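Local coordinates for protein superoxide dismutase (Leishmania major, PDB 4F2N) that probably converts superoxide radicals to molecular oxygen and hydrogen peroxide at a single iron ion, as iron superoxide dismutases do, at residues 55-58 against 59-63; 106-109 against 110-114. One frame throughout, in Å; residues are numbered along the deposited sequence.

Interactions 1 and 2 lie on helices 52-71 and 96-113, two long helices of the alpha-hairpin domain, and each supplies one histidine to the same iron. Their centres are about 12 Å apart, but at the metal H58 NE2 and H108 NE2 come within 3.1 Å of each other, the two imidazole planes turned by about 85°. A second link lies one turn further along helix 52-71, where H63 ND1 probably accepts a hydrogen bond from W112 NE1 at 2.9 Å. D191 and H195 from the C-terminal domain complete the protein ligands, and water 1 binds the iron as well. The two contacts thus form the hairpin half of the active site.

Interaction 1: residues 55-58 against 59-63; sequences LELH and YSKHH. With FE2 (Fe (II) ion), chain N.
H58 and H62 sit one turn apart on helix 52-71, their side chains crossing at about a right angle. The H58 imidazole presents the edge at CD2 to H62 CB, 4.1 Å away, and binds the iron through NE2 at 2.2 Å. With CG swung away from the backbone N (chi1 -158°), the ring is carried off the helix toward the metal. H62 takes the other course, CG beside its own N (chi1 -67°), which folds its ring back so that the CD2 edge meets L57 O at 3.4 Å. Beyond the helix, H62 stacks on H195 and its NE2 bonds to Y198 OH of the second subunit. Carbon contacts add to this: L57 CD2 meets K61 CG at 4.0 Å, crossing it obliquely, while L55 and Y59 lie side by side, CD1 against CB. The backbone widens here into a pi-type turn. L57 O accepts from both K61 N and H62 N, the former from above the carbonyl plane and the latter almost straight on, and H63 N reaches back five residues to H58 O at 2.9 Å. Such bonding fixes the backbone that carries an iron ligand, while H62 ties the same turn to the dimer interface.

Interaction 2: residues 106-109 against 110-114; sequences FNHS and FFWKC. With FE2 (Fe (II) ion), chain N.
F110 packs back against F106 in the second half of helix 96-113, its CB 3.5 Å from F106 O and more loosely 4.4 Å from F106 CE2, while its backbone N bonds to F106 O at 2.9 Å. Its ring projects away from the preceding turn, CG opposite the backbone N (chi1 -173°), and packs on W158 and T189 of the C-terminal sheet. S109 meets the next residue, its CB 3.2 Å from F110 N, while its OG bonds back to H105 O and its carbonyl accepts a weak bond from K113 N. H108 is the metal ligand, NE2 lying 2.0 Å from the iron. The opposite ring nitrogen, ND1, is bonded to Q104 O, so both nitrogens of the imidazole are engaged and its rotation is fixed. W112 lies close beside H108, with indole NE1 4.0 Å from H108 CB and the CZ2 corner at the edge of the imidazole. H108 O sits over one indole face, 3.1 Å above the plane and offset toward the rim, and accepts from W112 N at 3.0 Å. The indole N-H is turned instead to H63 of helix 52-71. A backbone acceptor at ND1 would probably keep that nitrogen protonated and leave NE2 to donate its lone pair to the metal; Q104 thus acts as a second-shell residue that orients the H108 imidazole toward the iron.

Interaction 1: residues 55-58 against 59-63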
loop_
_atom_site.group_PDB
_atom_site.type_symbol
_atom_site.label_atom_id
_atom_site.label_comp_id
_atom_site.label_asym_id
_atom_site.label_seq_id
_atom_site.Cartn_x
_atom_site.Cartn_y
_atom_site.Cartn_z
ATOM N N LEU B 55 -13.278 1.910 11.820
ATOM C CA LEU B 55 -14.310 1.450 10.871
ATOM C C LEU B 55 -14.864 2.616 10.067
ATOM O O LEU B 55 -15.133 2.479 8.866
ATOM C CB LEU B 55 -15.466 0.718 11.575
ATOM C CG LEU B 55 -16.600 0.238 10.657
ATOM C CD1 LEU B 55 -16.077 -0.751 9.609
ATOM C CD2 LEU B 55 -17.709 -0.405 11.467
ATOM N N GLU B 56 -15.044 3.754 10.731
ATOM C CA GLU B 56 -15.584 4.949 10.065
ATOM C C GLU B 56 -14.677 5.387 8.903
ATOM O O GLU B 56 -15.159 5.654 7.786
ATOM C CB GLU B 56 -15.763 6.103 11.055
ATOM C CG GLU B 56 -16.267 7.374 10.402
ATOM C CD GLU B 56 -16.452 8.533 11.354
ATOM O OE1 GLU B 56 -15.749 8.645 12.397
ATOM O OE2 GLU B 56 -17.318 9.368 11.029
ATOM N N LEU B 57 -13.373 5.461 9.172
ATOM C CA LEU B 57 -12.401 5.800 8.119
ATOM C C LEU B 57 -12.527 4.800 6.997
ATOM O O LEU B 57 -12.631 5.164 5.819
ATOM C CB LEU B 57 -10.965 5.766 8.656
ATOM C CG LEU B 57 -10.659 6.881 9.660
ATOM C CD1 LEU B 57 -9.308 6.624 10.322
ATOM C CD2 LEU B 57 -10.726 8.253 8.984
ATOM N N HIS B 58 -12.526 3.525 7.350
ATOM C CA HIS B 58 -12.363 2.475 6.337
ATOM C C HIS B 58 -13.573 2.383 5.439
ATOM O O HIS B 58 -13.464 2.266 4.195
ATOM C CB HIS B 58 -12.137 1.120 7.022
ATOM C CG HIS B 58 -11.454 0.102 6.127
ATOM N ND1 HIS B 58 -10.973 -1.065 6.592
ATOM C CD2 HIS B 58 -11.146 0.141 4.756
ATOM C CE1 HIS B 58 -10.389 -1.735 5.573
ATOM N NE2 HIS B 58 -10.500 -0.992 4.465
ATOM N N TYR B 59 -14.739 2.435 6.076
ATOM C CA TYR B 59 -16.022 2.272 5.399
ATOM C C TYR B 59 -16.512 3.594 4.814
ATOM O O TYR B 59 -16.792 3.670 3.616
ATOM C CB TYR B 59 -17.051 1.690 6.394
ATOM C CG TYR B 59 -18.495 1.554 5.904
ATOM C CD1 TYR B 59 -18.893 0.477 5.112
ATOM C CD2 TYR B 59 -19.462 2.495 6.266
ATOM C CE1 TYR B 59 -20.214 0.344 4.684
ATOM C CE2 TYR B 59 -20.790 2.367 5.856
ATOM C CZ TYR B 59 -21.155 1.290 5.076
ATOM O OH TYR B 59 -22.463 1.201 4.672
ATOM N N SER B 60 -16.644 4.627 5.659
ATOM C CA SER B 60 -17.175 5.922 5.190
ATOM C C SER B 60 -16.219 6.754 4.347
ATOM O O SER B 60 -16.687 7.609 3.609
ATOM C CB SER B 60 -17.678 6.786 6.343
ATOM O OG SER B 60 -18.763 6.120 6.932
ATOM N N LYS B 61 -14.902 6.541 4.475
ATOM C CA LYS B 61 -13.935 7.295 3.646
ATOM C C LYS B 61 -13.382 6.467 2.501
ATOM O O LYS B 61 -13.609 6.814 1.360
ATOM C CB LYS B 61 -12.747 7.881 4.428
ATOM C CG LYS B 61 -13.064 8.527 5.767
ATOM C CD LYS B 61 -13.866 9.795 5.641
ATOM C CE LYS B 61 -14.272 10.255 7.042
ATOM N NZ LYS B 61 -15.304 11.305 6.945
ATOM N N HIS B 62 -12.637 5.401 2.812
ATOM C CA HIS B 62 -11.969 4.575 1.783
ATOM C C HIS B 62 -12.938 3.867 0.871
ATOM O O HIS B 62 -12.929 4.054 -0.348
ATOM C CB HIS B 62 -11.016 3.568 2.426
ATOM C CG HIS B 62 -9.821 4.210 3.090
ATOM N ND1 HIS B 62 -8.687 4.493 2.423
ATOM C CD2 HIS B 62 -9.612 4.601 4.404
ATOM C CE1 HIS B 62 -7.799 5.055 3.264
ATOM N NE2 HIS B 62 -8.369 5.109 4.485
ATOM N N HIS B 63 -13.813 3.057 1.456
ATOM C CA HIS B 63 -14.745 2.308 0.639
ATOM C C HIS B 63 -15.668 3.233 -0.120
ATOM O O HIS B 63 -15.884 3.068 -1.311
ATOM C CB HIS B 63 -15.542 1.348 1.501
ATOM C CG HIS B 63 -16.289 0.327 0.705
ATOM N ND1 HIS B 63 -16.980 -0.671 1.280
ATOM C CD2 HIS B 63 -16.413 0.154 -0.659
ATOM C CE1 HIS B 63 -17.538 -1.441 0.322
ATOM N NE2 HIS B 63 -17.196 -0.935 -0.859
HETATM FE FE FE2 N . -9.337 -1.349 2.654
HETATM O O HOH W 1 -8.084 -1.901 0.858
#

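Interaction 2: residues 106-109 against 110-114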
loop_
_atom_site.group_PDB
_atom_site.type_symbol
_atom_site.label_atom_id
_atom_site.label_comp_id
_atom_site.label_asym_id
_atom_site.label_seq_id
_atom_site.Cartn_x
_atom_site.Cartn_y
_atom_site.Cartn_z
ATOM N N PHE B 106 -15.647 -4.466 -4.688
ATOM C CA PHE B 106 -15.954 -5.863 -4.419
ATOM C C PHE B 106 -15.158 -6.344 -3.190
ATOM O O PHE B 106 -15.734 -6.980 -2.281
ATOM C CB PHE B 106 -15.632 -6.742 -5.644
ATOM C CG PHE B 106 -15.670 -8.224 -5.336
ATOM C CD1 PHE B 106 -16.860 -8.937 -5.464
ATOM C CD2 PHE B 106 -14.533 -8.895 -4.877
ATOM C CE1 PHE B 106 -16.924 -10.300 -5.128
ATOM C CE2 PHE B 106 -14.575 -10.250 -4.542
ATOM C CZ PHE B 106 -15.782 -10.958 -4.675
ATOM N N ASN B 107 -13.855 -6.054 -3.160
ATOM C CA ASN B 107 -12.996 -6.600 -2.094
ATOM C C ASN B 107 -13.486 -6.139 -0.738
ATOM O O ASN B 107 -13.574 -6.953 0.190
ATOM C CB ASN B 107 -11.522 -6.208 -2.272
ATOM C CG ASN B 107 -10.909 -6.819 -3.512
ATOM O OD1 ASN B 107 -11.404 -7.832 -4.046
ATOM N ND2 ASN B 107 -9.828 -6.218 -3.976
ATOM N N HIS B 108 -13.826 -4.850 -0.624
ATOM C CA HIS B 108 -14.320 -4.309 0.672
ATOM C C HIS B 108 -15.676 -4.866 1.033
ATOM O O HIS B 108 -15.922 -5.194 2.199
ATOM C CB HIS B 108 -14.353 -2.763 0.690
ATOM C CG HIS B 108 -12.971 -2.135 0.809
ATOM N ND1 HIS B 108 -12.168 -1.921 -0.271
ATOM C CD2 HIS B 108 -12.237 -1.759 1.923
ATOM C CE1 HIS B 108 -10.999 -1.414 0.127
ATOM N NE2 HIS B 108 -11.016 -1.326 1.476
ATOM N N SER B 109 -16.584 -4.965 0.060
ATOM C CA SER B 109 -17.917 -5.532 0.304
ATOM C C SER B 109 -17.829 -6.934 0.858
ATOM O O SER B 109 -18.561 -7.312 1.774
ATOM C CB SER B 109 -18.775 -5.493 -0.978
ATOM O OG SER B 109 -18.966 -4.139 -1.358
ATOM N N PHE B 110 -16.915 -7.704 0.296
ATOM C CA PHE B 110 -16.738 -9.091 0.693
ATOM C C PHE B 110 -16.173 -9.138 2.104
ATOM O O PHE B 110 -16.660 -9.895 2.952
ATOM C CB PHE B 110 -15.813 -9.836 -0.301
ATOM C CG PHE B 110 -15.751 -11.313 -0.026
ATOM C CD1 PHE B 110 -16.829 -12.138 -0.355
ATOM C CD2 PHE B 110 -14.631 -11.874 0.564
ATOM C CE1 PHE B 110 -16.783 -13.510 -0.107
ATOM C CE2 PHE B 110 -14.583 -13.246 0.828
ATOM C CZ PHE B 110 -15.652 -14.064 0.495
ATOM N N PHE B 111 -15.175 -8.282 2.365
ATOM C CA PHE B 111 -14.593 -8.115 3.700
ATOM C C PHE B 111 -15.637 -7.831 4.782
ATOM O O PHE B 111 -15.583 -8.454 5.854
ATOM C CB PHE B 111 -13.561 -6.975 3.656
ATOM C CG PHE B 111 -12.661 -6.888 4.851
ATOM C CD1 PHE B 111 -12.052 -8.025 5.400
ATOM C CD2 PHE B 111 -12.366 -5.643 5.401
ATOM C CE1 PHE B 111 -11.191 -7.914 6.493
ATOM C CE2 PHE B 111 -11.485 -5.527 6.498
ATOM C CZ PHE B 111 -10.899 -6.660 7.031
ATOM N N TRP B 112 -16.560 -6.901 4.535
ATOM C CA TRP B 112 -17.586 -6.610 5.551
ATOM C C TRP B 112 -18.458 -7.797 5.845
ATOM O O TRP B 112 -18.856 -7.996 6.993
ATOM C CB TRP B 112 -18.462 -5.420 5.156
ATOM C CG TRP B 112 -17.678 -4.181 4.803
ATOM C CD1 TRP B 112 -17.876 -3.345 3.701
ATOM C CD2 TRP B 112 -16.544 -3.598 5.532
ATOM N NE1 TRP B 112 -16.962 -2.313 3.697
ATOM C CE2 TRP B 112 -16.132 -2.408 4.772
ATOM C CE3 TRP B 112 -15.846 -3.937 6.683
ATOM C CZ2 TRP B 112 -15.076 -1.603 5.178
ATOM C CZ3 TRP B 112 -14.777 -3.121 7.082
ATOM C CH2 TRP B 112 -14.400 -1.977 6.351
ATOM N N LYS B 113 -18.767 -8.589 4.824
ATOM C CA LYS B 113 -19.572 -9.817 5.013
ATOM C C LYS B 113 -18.840 -10.875 5.842
ATOM O O LYS B 113 -19.497 -11.714 6.493
ATOM C CB LYS B 113 -19.979 -10.419 3.660
ATOM C CG LYS B 113 -20.886 -9.536 2.826
ATOM C CD LYS B 113 -22.251 -9.370 3.442
ATOM C CE LYS B 113 -23.193 -10.474 2.994
ATOM N NZ LYS B 113 -24.530 -10.198 3.600
ATOM N N CYS B 114 -17.502 -10.830 5.832
ATOM C CA CYS B 114 -16.674 -11.746 6.615
ATOM C C CYS B 114 -16.575 -11.393 8.092
ATOM O O CYS B 114 -15.946 -12.140 8.839
ATOM C CB CYS B 114 -15.252 -11.763 6.081
ATOM S SG CYS B 114 -15.225 -12.543 4.474
HETATM FE FE FE2 N . -9.337 -1.349 2.654
HETATM O O HOH W 1 -8.084 -1.901 0.858
#